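Local coordinates for protein possible MarR-transcriptional regulator (Streptomyces coelicolor, PDB 4B8X) that is of unknown physiological role but probably binds DNA as a dimeric winged-helix transcriptional regulator of the MarR family, at residues E39-L44 against A95-K100; G22-V27 against M115-G120; L52-I57 against S67-V72; Y31-A36 against E106-D111. All blocks are in the same frame, centred on the assembly; numbering follows the deposited sequence. Where two conformers were deposited one is given.

Contact 1: residues E39-L44 against A95-K100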
loop_
_atom_site.group_PDB
_atom_site.type_symbol
_atom_site.label_atom_id
_atom_site.label_comp_id
_atom_site.label_asym_id
_atom_site.label_seq_id
_atom_site.Cartn_x
_atom_site.Cartn_y
_atom_site.Cartn_z
ATOM N N GLU A 39 -2.809 -12.480 -6.151
ATOM C CA GLU A 39 -4.110 -12.369 -5.510
ATOM C C GLU A 39 -5.240 -12.637 -6.495
ATOM O O GLU A 39 -6.264 -13.224 -6.142
ATOM C CB GLU A 39 -4.293 -11.002 -4.870
ATOM C CG GLU A 39 -3.358 -10.717 -3.700
ATOM C CD GLU A 39 -3.430 -9.255 -3.246
ATOM O OE1 GLU A 39 -3.043 -8.305 -3.989
ATOM O OE2 GLU A 39 -3.875 -9.059 -2.123
ATOM N N ALA A 40 -5.083 -12.191 -7.730
ATOM C CA ALA A 40 -6.111 -12.443 -8.749
ATOM C C ALA A 40 -6.253 -13.951 -9.044
ATOM O O ALA A 40 -7.379 -14.476 -9.181
ATOM C CB ALA A 40 -5.805 -11.666 -10.018
ATOM N N LEU A 41 -5.128 -14.653 -9.150
ATOM C CA LEU A 41 -5.163 -16.096 -9.366
ATOM C C LEU A 41 -5.846 -16.788 -8.190
ATOM O O LEU A 41 -6.668 -17.696 -8.386
ATOM C CB LEU A 41 -3.777 -16.689 -9.537
ATOM C CG LEU A 41 -3.035 -16.307 -10.816
ATOM C CD1 LEU A 41 -1.606 -16.806 -10.800
ATOM C CD2 LEU A 41 -3.768 -16.862 -12.032
ATOM N N VAL A 42 -5.521 -16.416 -6.951
ATOM C CA VAL A 42 -6.135 -17.061 -5.798
ATOM C C VAL A 42 -7.658 -16.842 -5.866
ATOM O O VAL A 42 -8.427 -17.771 -5.620
ATOM C CB VAL A 42 -5.575 -16.513 -4.460
ATOM C CG1 VAL A 42 -6.391 -17.067 -3.304
ATOM C CG2 VAL A 42 -4.116 -16.880 -4.322
ATOM N N LEU A 43 -8.112 -15.626 -6.183
ATOM C CA LEU A 43 -9.529 -15.351 -6.275
ATOM C C LEU A 43 -10.193 -16.329 -7.241
ATOM O O LEU A 43 -11.268 -16.875 -6.976
ATOM C CB LEU A 43 -9.730 -13.909 -6.714
ATOM C CG LEU A 43 -11.170 -13.438 -6.947
ATOM C CD1 LEU A 43 -12.058 -13.554 -5.724
ATOM C CD2 LEU A 43 -11.174 -12.003 -7.476
ATOM N N LEU A 44 -9.583 -16.510 -8.413
ATOM C CA LEU A 44 -10.158 -17.424 -9.401
ATOM C C LEU A 44 -10.259 -18.868 -8.874
ATOM O O LEU A 44 -11.201 -19.575 -9.191
ATOM C CB LEU A 44 -9.385 -17.341 -10.715
ATOM C CG LEU A 44 -9.500 -16.003 -11.451
ATOM C CD1 LEU A 44 -8.575 -16.021 -12.655
ATOM C CD2 LEU A 44 -10.950 -15.721 -11.848
ATOM N N ALA A 95 -12.546 -13.933 -17.188
ATOM C CA ALA A 95 -11.201 -14.435 -16.998
ATOM C C ALA A 95 -11.265 -15.811 -16.322
ATOM O O ALA A 95 -11.968 -15.952 -15.339
ATOM C CB ALA A 95 -10.371 -13.467 -16.162
ATOM N N THR A 96 -10.558 -16.805 -16.864
ATOM C CA THR A 96 -10.585 -18.179 -16.360
ATOM C C THR A 96 -9.151 -18.634 -16.105
ATOM O O THR A 96 -8.308 -18.523 -16.975
ATOM C CB THR A 96 -11.243 -19.123 -17.380
ATOM O OG1 THR A 96 -12.515 -18.595 -17.788
ATOM C CG2 THR A 96 -11.396 -20.518 -16.784
ATOM N N ILE A 97 -8.886 -19.172 -14.911
ATOM C CA ILE A 97 -7.549 -19.688 -14.614
ATOM C C ILE A 97 -7.306 -20.977 -15.388
ATOM O O ILE A 97 -8.194 -21.829 -15.490
ATOM C CB ILE A 97 -7.356 -19.883 -13.090
ATOM C CG1 ILE A 97 -5.893 -20.127 -12.734
ATOM C CG2 ILE A 97 -8.283 -20.974 -12.557
ATOM C CD1 ILE A 97 -5.633 -20.070 -11.238
ATOM N N THR A 98 -6.106 -21.103 -15.939
ATOM C CA THR A 98 -5.712 -22.275 -16.689
ATOM C C THR A 98 -5.107 -23.320 -15.730
ATOM O O THR A 98 -4.798 -23.024 -14.580
ATOM C CB THR A 98 -4.670 -21.932 -17.750
ATOM O OG1 THR A 98 -3.449 -21.535 -17.100
ATOM C CG2 THR A 98 -5.173 -20.820 -18.706
ATOM N N ASP A 99 -4.923 -24.534 -16.212
ATOM C CA ASP A 99 -4.216 -25.539 -15.413
ATOM C C ASP A 99 -2.794 -25.093 -15.016
ATOM O O ASP A 99 -2.370 -25.316 -13.883
ATOM C CB ASP A 99 -4.169 -26.896 -16.139
ATOM C CG ASP A 99 -5.515 -27.597 -16.190
ATOM O OD1 ASP A 99 -6.480 -27.170 -15.519
ATOM O OD2 ASP A 99 -5.601 -28.603 -16.917
ATOM N N LYS A 100 -2.080 -24.429 -15.923
ATOM C CA LYS A 100 -0.764 -23.879 -15.590
ATOM C C LYS A 100 -0.911 -22.820 -14.483
ATOM O O LYS A 100 -0.124 -22.784 -13.538
ATOM C CB LYS A 100 -0.093 -23.299 -16.836
ATOM C CG LYS A 100 1.297 -22.762 -16.553
ATOM C CD LYS A 100 1.903 -22.146 -17.803
ATOM C CE LYS A 100 3.332 -21.661 -17.592
ATOM N NZ LYS A 100 3.840 -20.786 -18.704
#
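Helix 39-44 crosses strand 95-97 almost perpendicularly, at 84° with 8.5 Å between the axes, and brings Leu44 closest to Ile97. Leu44 CA and Ile97 CA are 6.3 Å apart. The two side chains slide past each other in opposite directions, so they touch near their bases. CB of Leu44 lies 4.0 Å from CB of Ile97. Beyond that, Leu44 spreads its two methyls along the strand backbone. Leu44 CD1 rests on the amide, 3.9 Å from Ile97 N, while Leu44 CD2 lies 3.6 Å from Ala95 O.

Leu41, one helical turn earlier, meets the far end of Ile97. The CG1 branch of Ile97 is anti to its backbone N (chi1 -168°) and extended beyond, which carries CD1 to Leu41. There the two side chains cross at about a right angle, with Leu41 CD2 3.8 Å from Ile97 CD1. The contact is buried and held by apolar packing. Ala95 also points to the helix, and its methyl extends the core toward Ile57 and Val72. Thr96 faces the other way. At the end of the strand, Thr98 caps the next helix: its OG1 meets Gly101 N. Helix 35-45, which follows the N-terminal helix 5-28, thus lies across the central strand of the three-stranded antiparallel sheet, the packing of the first helix of a winged-helix domain on its wing sheet.

Contact 2: residues G22-V27 against M115-G120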
loop_
_atom_site.group_PDB
_atom_site.type_symbol
_atom_site.label_atom_id
_atom_site.label_comp_id
_atom_site.label_asym_id
_atom_site.label_seq_id
_atom_site.Cartn_x
_atom_site.Cartn_y
_atom_site.Cartn_z
ATOM N N GLY A 22 6.958 -5.667 -0.077
ATOM C CA GLY A 22 8.289 -5.958 -0.575
ATOM C C GLY A 22 8.643 -7.424 -0.387
ATOM O O GLY A 22 9.190 -8.058 -1.281
ATOM N N GLU A 23 8.360 -7.964 0.793
ATOM C CA GLU A 23 8.667 -9.358 1.103
ATOM C C GLU A 23 7.882 -10.337 0.226
ATOM O O GLU A 23 8.452 -11.277 -0.323
ATOM C CB GLU A 23 8.439 -9.661 2.593
ATOM C CG GLU A 23 9.472 -9.029 3.532
ATOM C CD GLU A 23 10.747 -9.847 3.725
ATOM O OE1 GLU A 23 10.700 -11.100 3.729
ATOM O OE2 GLU A 23 11.815 -9.222 3.889
ATOM N N VAL A 24 6.573 -10.145 0.119
ATOM C CA VAL A 24 5.757 -11.094 -0.648
ATOM C C VAL A 24 5.943 -10.924 -2.151
ATOM O O VAL A 24 5.908 -11.931 -2.872
ATOM C CB VAL A 24 4.256 -11.092 -0.246
ATOM C CG1 VAL A 24 4.130 -11.506 1.203
ATOM C CG2 VAL A 24 3.558 -9.749 -0.503
ATOM N N ASP A 25 6.196 -9.706 -2.647
ATOM C CA ASP A 25 6.563 -9.543 -4.051
ATOM C C ASP A 25 7.831 -10.365 -4.359
ATOM O O ASP A 25 7.933 -10.986 -5.426
ATOM C CB ASP A 25 6.821 -8.069 -4.419
ATOM C CG ASP A 25 5.555 -7.287 -4.865
ATOM O OD1 ASP A 25 4.486 -7.885 -5.138
ATOM O OD2 ASP A 25 5.651 -6.020 -4.989
ATOM N N ALA A 26 8.805 -10.383 -3.451
ATOM C CA ALA A 26 10.042 -11.108 -3.728
ATOM C C ALA A 26 9.798 -12.617 -3.788
ATOM O O ALA A 26 10.429 -13.331 -4.568
ATOM C CB ALA A 26 11.115 -10.753 -2.690
ATOM N N VAL A 27 8.868 -13.117 -2.982
ATOM C CA VAL A 27 8.583 -14.539 -2.974
ATOM C C VAL A 27 7.912 -14.974 -4.292
ATOM O O VAL A 27 8.158 -16.075 -4.778
ATOM C CB VAL A 27 7.707 -14.918 -1.758
ATOM C CG1 VAL A 27 7.234 -16.352 -1.844
ATOM C CG2 VAL A 27 8.437 -14.694 -0.440
ATOM N N MET A 115 6.950 -18.730 4.622
ATOM C CA MET A 115 7.479 -17.508 5.230
ATOM C C MET A 115 6.421 -16.632 5.902
ATOM O O MET A 115 6.687 -15.495 6.267
ATOM C CB MET A 115 8.326 -16.689 4.230
ATOM C CG MET A 115 7.750 -16.401 2.850
ATOM S SD MET A 115 6.541 -15.084 2.836
ATOM C CE MET A 115 7.591 -13.648 3.067
ATOM N N ASP A 116 5.255 -17.210 6.162
ATOM C CA ASP A 116 4.172 -16.557 6.909
ATOM C C ASP A 116 3.793 -15.198 6.370
ATOM O O ASP A 116 3.461 -14.299 7.118
ATOM C CB ASP A 116 4.500 -16.406 8.403
ATOM C CG ASP A 116 4.451 -17.676 9.113
ATOM O OD1 ASP A 116 3.368 -18.267 9.177
ATOM O OD2 ASP A 116 5.511 -18.060 9.637
ATOM N N PHE A 117 3.855 -15.052 5.046
ATOM C CA PHE A 117 3.484 -13.780 4.416
ATOM C C PHE A 117 4.232 -12.586 5.024
ATOM O O PHE A 117 3.729 -11.467 4.983
ATOM C CB PHE A 117 1.945 -13.567 4.433
ATOM C CG PHE A 117 1.207 -14.525 3.547
ATOM C CD1 PHE A 117 0.907 -15.812 3.960
ATOM C CD2 PHE A 117 0.831 -14.123 2.268
ATOM C CE1 PHE A 117 0.231 -16.669 3.110
ATOM C CE2 PHE A 117 0.131 -14.964 1.431
ATOM C CZ PHE A 117 -0.159 -16.235 1.857
ATOM N N GLY A 118 5.458 -12.817 5.509
ATOM C CA GLY A 118 6.255 -11.730 6.048
ATOM C C GLY A 118 6.057 -11.445 7.534
ATOM O O GLY A 118 6.710 -10.548 8.081
ATOM N N LEU A 119 5.219 -12.228 8.203
ATOM C CA LEU A 119 4.781 -11.924 9.569
ATOM C C LEU A 119 5.253 -12.959 10.578
ATOM O O LEU A 119 4.790 -12.959 11.708
ATOM C CB LEU A 119 3.246 -11.816 9.606
ATOM C CG LEU A 119 2.710 -10.552 8.906
ATOM C CD1 LEU A 119 1.230 -10.659 8.565
ATOM C CD2 LEU A 119 2.967 -9.315 9.742
ATOM N N GLY A 120 6.210 -13.796 10.209
ATOM C CA GLY A 120 6.636 -14.881 11.071
ATOM C C GLY A 120 7.319 -14.490 12.360
ATOM O O GLY A 120 7.407 -15.310 13.257
#
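Met115 folds its side chain into the groove that Glu23 and Val27 form on helix 22-27. Its CG stands between the backbone N and the carbonyl carbon (chi1 49°), and two further bends curl the chain back toward the helix. The main bump opposite is CG2 of Val27. It meets Met115 tip to tip and touches CG, SD and CE alike, with Met115 CE at 3.8 Å from Val27 CG2. Met115 CE also lies beside the base of Glu23, 4.1 Å from Glu23 CB. Replacing Met115 by alanine is likely to leave Val27 CG2 without its thioether neighbour and open a gap between the helix and the turn.

The helix offers a second bump, Val24 CG1. It rests against the backbone of Phe117, with Val24 CG1 3.8 Å from Phe117 O, and its nearest ring atom is Phe117 CD2 at 4.3 Å. Gly118 allows the close approach of the chains, with Gly118 CA 6.0 Å from Glu23 CA. At its positive phi (89°) a CB would crowd the carbonyl O of Phe117, and it would also stand close to Glu23 CB. The second subunit adds to the packing, with its Ile10 against Val24 and its Ser6 against Phe117. The turn itself ends helix 99-114 in a Schellman motif: Asp116, with positive phi, is the C-prime residue, Phe117 N bonds Leu112 O, and Asp116 N bonds Met113 O.

Contact 3: residues L52-I57 against S67-V72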
loop_
_atom_site.group_PDB
_atom_site.type_symbol
_atom_site.label_atom_id
_atom_site.label_comp_id
_atom_site.label_asym_id
_atom_site.label_seq_id
_atom_site.Cartn_x
_atom_site.Cartn_y
_atom_site.Cartn_z
ATOM N N LEU A 52 -14.323 -15.660 -13.504
ATOM C CA LEU A 52 -15.052 -14.484 -13.015
ATOM C C LEU A 52 -15.102 -13.412 -14.082
ATOM O O LEU A 52 -14.132 -13.237 -14.827
ATOM C CB LEU A 52 -14.372 -13.859 -11.805
ATOM C CG LEU A 52 -14.657 -14.393 -10.416
ATOM C CD1 LEU A 52 -13.983 -13.413 -9.455
ATOM C CD2 LEU A 52 -16.138 -14.540 -10.085
ATOM N N PRO A 53 -16.182 -12.628 -14.115
ATOM C CA PRO A 53 -16.152 -11.437 -14.960
ATOM C C PRO A 53 -15.096 -10.443 -14.455
ATOM O O PRO A 53 -14.883 -10.327 -13.239
ATOM C CB PRO A 53 -17.557 -10.845 -14.798
ATOM C CG PRO A 53 -18.400 -11.970 -14.280
ATOM C CD PRO A 53 -17.482 -12.801 -13.442
ATOM N N MET A 54 -14.471 -9.722 -15.372
ATOM C CA MET A 54 -13.429 -8.798 -14.977
ATOM C C MET A 54 -13.987 -7.684 -14.065
ATOM O O MET A 54 -13.271 -7.218 -13.161
ATOM C CB MET A 54 -12.662 -8.295 -16.212
ATOM C CG MET A 54 -11.845 -9.405 -16.871
ATOM S SD MET A 54 -11.031 -8.958 -18.417
ATOM C CE MET A 54 -9.891 -7.718 -17.810
ATOM N N SER A 55 -15.256 -7.322 -14.226
ATOM C CA SER A 55 -15.855 -6.301 -13.364
ATOM C C SER A 55 -15.888 -6.802 -11.922
ATOM O O SER A 55 -15.640 -6.053 -10.980
ATOM C CB SER A 55 -17.264 -5.936 -13.833
ATOM O OG SER A 55 -18.089 -7.080 -13.926
ATOM N N LYS A 56 -16.184 -8.087 -11.768
ATOM C CA LYS A 56 -16.247 -8.710 -10.461
ATOM C C LYS A 56 -14.863 -8.853 -9.824
ATOM O O LYS A 56 -14.701 -8.673 -8.611
ATOM C CB LYS A 56 -16.924 -10.082 -10.551
ATOM N N ILE A 57 -13.848 -9.141 -10.638
ATOM C CA ILE A 57 -12.495 -9.172 -10.128
ATOM C C ILE A 57 -12.098 -7.795 -9.557
ATOM O O ILE A 57 -11.529 -7.700 -8.477
ATOM C CB ILE A 57 -11.507 -9.586 -11.235
ATOM C CG1 ILE A 57 -11.761 -11.039 -11.705
ATOM C CG2 ILE A 57 -10.076 -9.428 -10.737
ATOM C CD1 ILE A 57 -11.000 -11.449 -12.962
ATOM N N SER A 67 -6.361 -1.465 -13.941
ATOM C CA SER A 67 -5.454 -2.346 -13.198
ATOM C C SER A 67 -5.877 -3.816 -13.352
ATOM O O SER A 67 -5.021 -4.709 -13.465
ATOM C CB SER A 67 -5.407 -1.938 -11.714
ATOM O OG SER A 67 -4.748 -2.905 -10.903
ATOM N N VAL A 68 -7.192 -4.076 -13.331
ATOM C CA VAL A 68 -7.680 -5.445 -13.583
ATOM C C VAL A 68 -7.242 -5.875 -14.981
ATOM O O VAL A 68 -6.745 -6.986 -15.148
ATOM C CB VAL A 68 -9.217 -5.573 -13.477
ATOM C CG1 VAL A 68 -9.672 -6.998 -13.806
ATOM C CG2 VAL A 68 -9.694 -5.212 -12.076
ATOM N N THR A 69 -7.385 -5.000 -15.978
ATOM C CA THR A 69 -6.969 -5.374 -17.313
ATOM C C THR A 69 -5.466 -5.628 -17.355
ATOM O O THR A 69 -5.005 -6.612 -17.936
ATOM C CB THR A 69 -7.342 -4.286 -18.316
ATOM O OG1 THR A 69 -8.775 -4.106 -18.303
ATOM C CG2 THR A 69 -6.815 -4.620 -19.708
ATOM N N ASN A 70 -4.678 -4.773 -16.699
ATOM C CA ASN A 70 -3.216 -4.975 -16.661
ATOM C C ASN A 70 -2.866 -6.341 -16.078
ATOM O O ASN A 70 -2.068 -7.114 -16.625
ATOM C CB ASN A 70 -2.564 -3.828 -15.871
ATOM C CG ASN A 70 -1.029 -3.853 -15.881
ATOM O OD1 ASN A 70 -0.395 -4.614 -15.149
ATOM N ND2 ASN A 70 -0.422 -2.922 -16.628
ATOM N N THR A 71 -3.467 -6.626 -14.943
ATOM C CA THR A 71 -3.220 -7.896 -14.248
ATOM C C THR A 71 -3.653 -9.120 -15.037
ATOM O O THR A 71 -2.855 -10.068 -15.211
ATOM C CB THR A 71 -3.897 -7.855 -12.869
ATOM O OG1 THR A 71 -3.096 -7.037 -12.028
ATOM C CG2 THR A 71 -4.061 -9.268 -12.244
ATOM N N VAL A 72 -4.884 -9.109 -15.520
ATOM C CA VAL A 72 -5.415 -10.238 -16.292
ATOM C C VAL A 72 -4.606 -10.425 -17.555
ATOM O O VAL A 72 -4.259 -11.548 -17.906
ATOM C CB VAL A 72 -6.914 -10.051 -16.626
ATOM C CG1 VAL A 72 -7.407 -11.057 -17.692
ATOM C CG2 VAL A 72 -7.761 -10.165 -15.356
#
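Met54, Ile57, Val68 and Val72 make a buried apolar contact between the start of helix 54-61 and the middle of helix 65-77. Val68 CG1, anti to the backbone N (chi1 178°), packs against the first turn of the opposite helix. Val68 CG1 lies 3.7 Å from Met54 O and 3.9 Å from Ile57 CG2. The Ile57 and Val68 side chains pass at a slant. CB of Met54 lies beside them, 4.1 Å from Val68 CG1.

These two helices, joined by a short turn, form the helix-turn-helix of the MarR family. Helix 65-77 takes the position of the recognition helix, which in relatives enters the major groove of DNA. The apolar face described here is turned inward. Asn70, by contrast, points away from helix 54-61.

In one of its two conformers the Met54 chain runs out extended and turns only at the last bond (chi3 65°). The contacts of its CE hold for that conformer only. There the Met54 and Thr69 side chains cross at about a right angle, with Met54 CE 3.8 Å from Thr69 CA. Met54 CE also packs against Val72, 4.0 Å from Val72 CB. Thr69 OG1 is near CE too, but its hydrogen bond goes to Pro65 O in its own helix. Deeper in, Ile57 CD1 reaches Val72 CG2 at 4.2 Å. Ala95 of strand 93-97 touches both Ile57 and Val72.

Contact 4: residues Y31-A36 against E106-D111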
loop_
_atom_site.group_PDB
_atom_site.type_symbol
_atom_site.label_atom_id
_atom_site.label_comp_id
_atom_site.label_asym_id
_atom_site.label_seq_id
_atom_site.Cartn_x
_atom_site.Cartn_y
_atom_site.Cartn_z
ATOM N N TYR A 31 8.004 -16.767 -10.034
ATOM C CA TYR A 31 6.893 -17.281 -10.830
ATOM C C TYR A 31 6.413 -16.306 -11.911
ATOM O O TYR A 31 5.431 -16.588 -12.606
ATOM C CB TYR A 31 5.726 -17.638 -9.916
ATOM C CG TYR A 31 6.108 -18.670 -8.905
ATOM C CD1 TYR A 31 6.196 -20.001 -9.261
ATOM C CD2 TYR A 31 6.439 -18.316 -7.599
ATOM C CE1 TYR A 31 6.579 -20.957 -8.336
ATOM C CE2 TYR A 31 6.820 -19.260 -6.665
ATOM C CZ TYR A 31 6.893 -20.589 -7.047
ATOM O OH TYR A 31 7.266 -21.551 -6.146
ATOM N N GLY A 32 7.087 -15.167 -12.048
ATOM C CA GLY A 32 6.685 -14.141 -13.002
ATOM C C GLY A 32 5.527 -13.281 -12.510
ATOM O O GLY A 32 4.922 -12.536 -13.283
ATOM N N LEU A 33 5.236 -13.363 -11.213
ATOM C CA LEU A 33 4.094 -12.669 -10.628
ATOM C C LEU A 33 4.529 -11.468 -9.822
ATOM O O LEU A 33 5.662 -11.409 -9.371
ATOM C CB LEU A 33 3.335 -13.603 -9.665
ATOM C CG LEU A 33 2.735 -14.862 -10.293
ATOM C CD1 LEU A 33 2.252 -15.793 -9.206
ATOM C CD2 LEU A 33 1.610 -14.508 -11.245
ATOM N N THR A 34 3.588 -10.545 -9.634
ATOM C CA THR A 34 3.583 -9.626 -8.511
ATOM C C THR A 34 2.525 -10.100 -7.527
ATOM O O THR A 34 1.709 -10.973 -7.856
ATOM C CB THR A 34 3.197 -8.219 -8.973
ATOM O OG1 THR A 34 1.867 -8.264 -9.517
ATOM C CG2 THR A 34 4.200 -7.671 -9.985
ATOM N N PHE A 35 2.502 -9.544 -6.328
ATOM C CA PHE A 35 1.533 -9.999 -5.362
ATOM C C PHE A 35 0.116 -9.740 -5.867
ATOM O O PHE A 35 -0.772 -10.547 -5.649
ATOM C CB PHE A 35 1.781 -9.368 -3.986
ATOM C CG PHE A 35 1.037 -10.048 -2.872
ATOM C CD1 PHE A 35 1.339 -11.349 -2.530
ATOM C CD2 PHE A 35 0.079 -9.390 -2.153
ATOM C CE1 PHE A 35 0.689 -11.992 -1.507
ATOM C CE2 PHE A 35 -0.595 -10.026 -1.125
ATOM C CZ PHE A 35 -0.280 -11.327 -0.794
ATOM N N ALA A 36 -0.086 -8.614 -6.549
ATOM C CA ALA A 36 -1.393 -8.282 -7.109
ATOM C C ALA A 36 -1.858 -9.371 -8.098
ATOM O O ALA A 36 -3.033 -9.767 -8.117
ATOM C CB ALA A 36 -1.344 -6.918 -7.796
ATOM N N GLU A 106 -0.549 -22.722 -6.713
ATOM C CA GLU A 106 -0.256 -23.738 -5.684
ATOM C C GLU A 106 1.175 -23.583 -5.159
ATOM O O GLU A 106 1.427 -23.586 -3.951
ATOM C CB GLU A 106 -0.447 -25.157 -6.255
ATOM C CG GLU A 106 -0.080 -26.287 -5.291
ATOM C CD GLU A 106 -0.093 -27.684 -5.925
ATOM O OE1 GLU A 106 0.190 -27.813 -7.136
ATOM O OE2 GLU A 106 -0.356 -28.665 -5.195
ATOM N N ALA A 107 2.112 -23.491 -6.078
ATOM C CA ALA A 107 3.516 -23.384 -5.727
ATOM C C ALA A 107 3.806 -22.070 -4.999
ATOM O O ALA A 107 4.527 -22.059 -3.984
ATOM C CB ALA A 107 4.381 -23.529 -6.968
ATOM N N ALA A 108 3.255 -20.968 -5.509
ATOM C CA ALA A 108 3.492 -19.667 -4.881
ATOM C C ALA A 108 2.886 -19.631 -3.467
ATOM O O ALA A 108 3.505 -19.087 -2.550
ATOM C CB ALA A 108 2.912 -18.570 -5.774
ATOM N N THR A 109 1.686 -20.184 -3.296
ATOM C CA THR A 109 1.066 -20.235 -1.978
ATOM C C THR A 109 1.897 -21.023 -0.970
ATOM O O THR A 109 2.056 -20.595 0.174
ATOM C CB THR A 109 -0.364 -20.781 -2.051
ATOM O OG1 THR A 109 -1.122 -19.906 -2.889
ATOM C CG2 THR A 109 -1.015 -20.898 -0.663
ATOM N N ARG A 110 2.429 -22.166 -1.393
ATOM C CA ARG A 110 3.276 -22.938 -0.481
ATOM C C ARG A 110 4.491 -22.129 -0.046
ATOM O O ARG A 110 4.826 -22.145 1.136
ATOM C CB ARG A 110 3.731 -24.256 -1.094
ATOM C CG ARG A 110 4.486 -25.166 -0.136
ATOM C CD ARG A 110 5.767 -25.698 -0.762
ATOM N NE ARG A 110 6.807 -24.675 -0.765
ATOM C CZ ARG A 110 7.589 -24.397 0.269
ATOM N NH1 ARG A 110 7.478 -25.095 1.402
ATOM N NH2 ARG A 110 8.500 -23.437 0.164
ATOM N N ASP A 111 5.119 -21.405 -0.972
ATOM C CA ASP A 111 6.261 -20.583 -0.614
ATOM C C ASP A 111 5.869 -19.451 0.349
ATOM O O ASP A 111 6.576 -19.195 1.327
ATOM C CB ASP A 111 6.899 -19.973 -1.860
ATOM C CG ASP A 111 7.671 -20.965 -2.713
ATOM O OD1 ASP A 111 7.840 -22.131 -2.308
ATOM O OD2 ASP A 111 8.099 -20.531 -3.807
#
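Tyr31 lays its ring across helix 106-111, so that its hydroxyl ends at Asp111. Its CG is anti to the carbonyl carbon (chi1 -59°), which directs the ring to the helix. Tyr31 OH donates a hydrogen bond to Asp111 OD2 over 2.7 Å. The oxygen lies at the ring edge, near the ring plane. The carboxylate is turned by 43° against the ring, and the hydroxyl meets OD2 from above the carboxylate plane, 49° out of it. The two side chains cross at a slant.

Two alanines shape the path of the ring. One face lies over the backbone N of Ala108, which is offset toward the rim. The methyl CB of Ala108 lies 4.0 Å from Tyr31 CD2. The methyl CB of Ala107 approaches obliquely, 3.6 Å from CE1 of Tyr31. Small residues let the ring lie close to the helix.

The contact joins the turn between helices 5-28 and 35-45 to helix 99-114, which in the MarR fold runs from the winged-helix domain to the dimerisation helices. Leu33 adds a looser touch, with Leu33 CD1 at 4.5 Å from Ala108 CB, and also packs on Val104 and Leu41. Without the carboxylate, as with an alanine at Asp111, the Tyr31 hydroxyl would probably lose its acceptor and the ring be less firmly fixed. In one of its two conformers, Arg110 grips OD1 of Asp111 side-on through NE and NH2, so this salt bridge may be partial.

Contacts 1, 3 and 4 form a connected chain through the body of the subunit, and contact 2 joins it at the dimer side. Along the sequence contact 2 encloses contact 4, which encloses contact 1, which encloses contact 3. Contacts 1 and 3 have centres about 11 Å apart and share the sheet, where Ala95 N bonds Leu52 O. Contacts 1 and 4 both use helices 35-45 and 99-114. Contacts 2 and 4 meet where Asp25 OD1 bonds Phe35 N. Contacts 2 and 3 lie on opposite sides of the chain's centre, about 24 Å apart between centres. The series thus runs from the dimer region to the probable DNA-binding helices.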